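Side-chain contact in tyrosine-protein kinase receptor torso (Bombyx mori, PDB 5AOQ), which senses prothoracicotropic hormone through its extracellular FN3 domains and activates MAPK signalling, so helping to start metamorphosis: residues Gln28-Cys31 against Tyr32-Tyr36. Numbering follows the deposited sequence.
Sequences QDVC and YSLYY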
loop_
_atom_site.group_PDB
_atom_site.type_symbol
_atom_site.label_atom_id
_atom_site.label_comp_id
_atom_site.label_asym_id
_atom_site.label_seq_id
_atom_site.Cartn_x
_atom_site.Cartn_y
_atom_site.Cartn_z
ATOM N N GLN A 28 7.843 -9.850 17.459
ATOM C CA GLN A 28 6.514 -9.363 17.103
ATOM C C GLN A 28 6.001 -10.121 15.885
ATOM O O GLN A 28 4.893 -10.654 15.893
ATOM C CB GLN A 28 6.533 -7.858 16.817
ATOM C CG GLN A 28 5.169 -7.286 16.433
ATOM C CD GLN A 28 5.230 -5.822 16.041
ATOM O OE1 GLN A 28 6.148 -5.099 16.426
ATOM N NE2 GLN A 28 4.243 -5.376 15.272
ATOM N N ASP A 29 6.824 -10.170 14.843
ATOM C CA ASP A 29 6.480 -10.872 13.612
ATOM C C ASP A 29 6.142 -12.334 13.891
ATOM O O ASP A 29 5.066 -12.819 13.520
ATOM C CB ASP A 29 7.636 -10.787 12.614
ATOM C CG ASP A 29 7.958 -9.358 12.213
ATOM O OD1 ASP A 29 7.022 -8.599 11.890
ATOM O OD2 ASP A 29 9.153 -8.995 12.224
ATOM N N VAL A 30 7.062 -13.026 14.555
ATOM C CA VAL A 30 6.887 -14.446 14.847
ATOM C C VAL A 30 5.653 -14.679 15.714
ATOM O O VAL A 30 4.916 -15.642 15.508
ATOM C CB VAL A 30 8.128 -15.041 15.551
ATOM C CG1 VAL A 30 7.884 -16.498 15.951
ATOM C CG2 VAL A 30 9.348 -14.940 14.650
ATOM N N CYS A 31 5.429 -13.797 16.681
ATOM C CA CYS A 31 4.316 -13.967 17.605
ATOM C C CYS A 31 2.980 -13.686 16.927
ATOM O O CYS A 31 1.996 -14.375 17.188
ATOM C CB CYS A 31 4.483 -13.060 18.823
ATOM S SG CYS A 31 5.752 -13.610 19.984
ATOM N N TYR A 32 2.943 -12.681 16.057
ATOM C CA TYR A 32 1.737 -12.402 15.282
ATOM C C TYR A 32 1.420 -13.561 14.344
ATOM O O TYR A 32 0.331 -14.135 14.401
ATOM C CB TYR A 32 1.888 -11.108 14.474
ATOM C CG TYR A 32 1.663 -9.835 15.266
ATOM C CD1 TYR A 32 2.199 -9.672 16.537
ATOM C CD2 TYR A 32 0.919 -8.791 14.733
ATOM C CE1 TYR A 32 1.995 -8.508 17.255
ATOM C CE2 TYR A 32 0.710 -7.625 15.444
ATOM C CZ TYR A 32 1.250 -7.488 16.703
ATOM O OH TYR A 32 1.046 -6.329 17.414
ATOM N N SER A 33 2.392 -13.928 13.512
ATOM C CA SER A 33 2.189 -14.983 12.520
ATOM C C SER A 33 1.693 -16.295 13.134
ATOM O O SER A 33 1.115 -17.125 12.435
ATOM C CB SER A 33 3.488 -15.233 11.756
ATOM O OG SER A 33 4.541 -15.521 12.654
ATOM N N LEU A 34 1.917 -16.471 14.435
ATOM C CA LEU A 34 1.424 -17.646 15.151
ATOM C C LEU A 34 0.164 -17.316 15.949
ATOM O O LEU A 34 -0.687 -18.180 16.161
ATOM C CB LEU A 34 2.495 -18.199 16.092
ATOM C CG LEU A 34 3.721 -18.857 15.455
ATOM C CD1 LEU A 34 4.714 -19.258 16.535
ATOM C CD2 LEU A 34 3.328 -20.065 14.619
ATOM N N TYR A 35 0.054 -16.068 16.393
ATOM C CA TYR A 35 -1.105 -15.632 17.166
ATOM C C TYR A 35 -2.361 -15.651 16.310
ATOM O O TYR A 35 -3.432 -16.055 16.765
ATOM C CB TYR A 35 -0.884 -14.230 17.736
ATOM C CG TYR A 35 -2.124 -13.618 18.347
ATOM C CD1 TYR A 35 -2.757 -14.222 19.425
ATOM C CD2 TYR A 35 -2.656 -12.436 17.854
ATOM C CE1 TYR A 35 -3.890 -13.670 19.989
ATOM C CE2 TYR A 35 -3.789 -11.874 18.415
ATOM C CZ TYR A 35 -4.401 -12.495 19.482
ATOM O OH TYR A 35 -5.528 -11.942 20.046
ATOM N N TYR A 36 -2.216 -15.217 15.063
ATOM C CA TYR A 36 -3.340 -15.145 14.138
ATOM C C TYR A 36 -3.617 -16.502 13.494
ATOM O O TYR A 36 -4.726 -16.757 13.025
ATOM C CB TYR A 36 -3.068 -14.086 13.065
ATOM C CG TYR A 36 -3.077 -12.666 13.596
ATOM C CD1 TYR A 36 -1.933 -12.096 14.138
ATOM C CD2 TYR A 36 -4.230 -11.897 13.553
ATOM C CE1 TYR A 36 -1.936 -10.804 14.623
ATOM C CE2 TYR A 36 -4.241 -10.605 14.036
ATOM C CZ TYR A 36 -3.093 -10.063 14.569
ATOM O OH TYR A 36 -3.102 -8.773 15.050
#
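Two torsions bring Q28 and Y32 together one helical turn apart: Q28 holds CG opposite its backbone N (chi1 180°), while Y32 turns CG away from its carbonyl carbon to lie beside the backbone N (chi1 -80°), so that the ring swings back along the helix. The two side chains meet obliquely, and the closest approach is between Q28 CG and Y32 CE1, at 3.5 Å. The methylene thus lies against the CD1-CE1 side of the ring, and the amide group reaches on over one face. The backbone bond from Y32 N to Q28 O, 2.8 Å long, joins the same two residues. With an alanine in place of Y32 that bond would remain, but the Q28 CG methylene would probably lose its aromatic neighbour and a gap would be likely to open beside L43.

One residue on, the contact is polar. S33 N donates to D29 O at 2.9 Å, nearly straight at 172°, while S33 OG folds back toward two carbonyls. OG lies 2.9 Å from V30 O and equally near D29 O, two acceptors competing for one proton. The backbone bonds of the i to i+4 kind belong to helix 27-38 in the first of Torso's unusual FN3 domains, where the disulfide from C31 to C46 ties the helix to the following chain. Further along, Y35 N donates to C31 O at 2.7 Å, whereas the bond from L34 N to V30 O is weak. On the apolar flank V30 CG1 and L34 CD1 are 4.2 Å apart; L34 also packs on W40 and W82. Y25 of the second receptor subunit packs on Q28 and C31, and the hormone chain reaches this helix too, its R84 touching Y32.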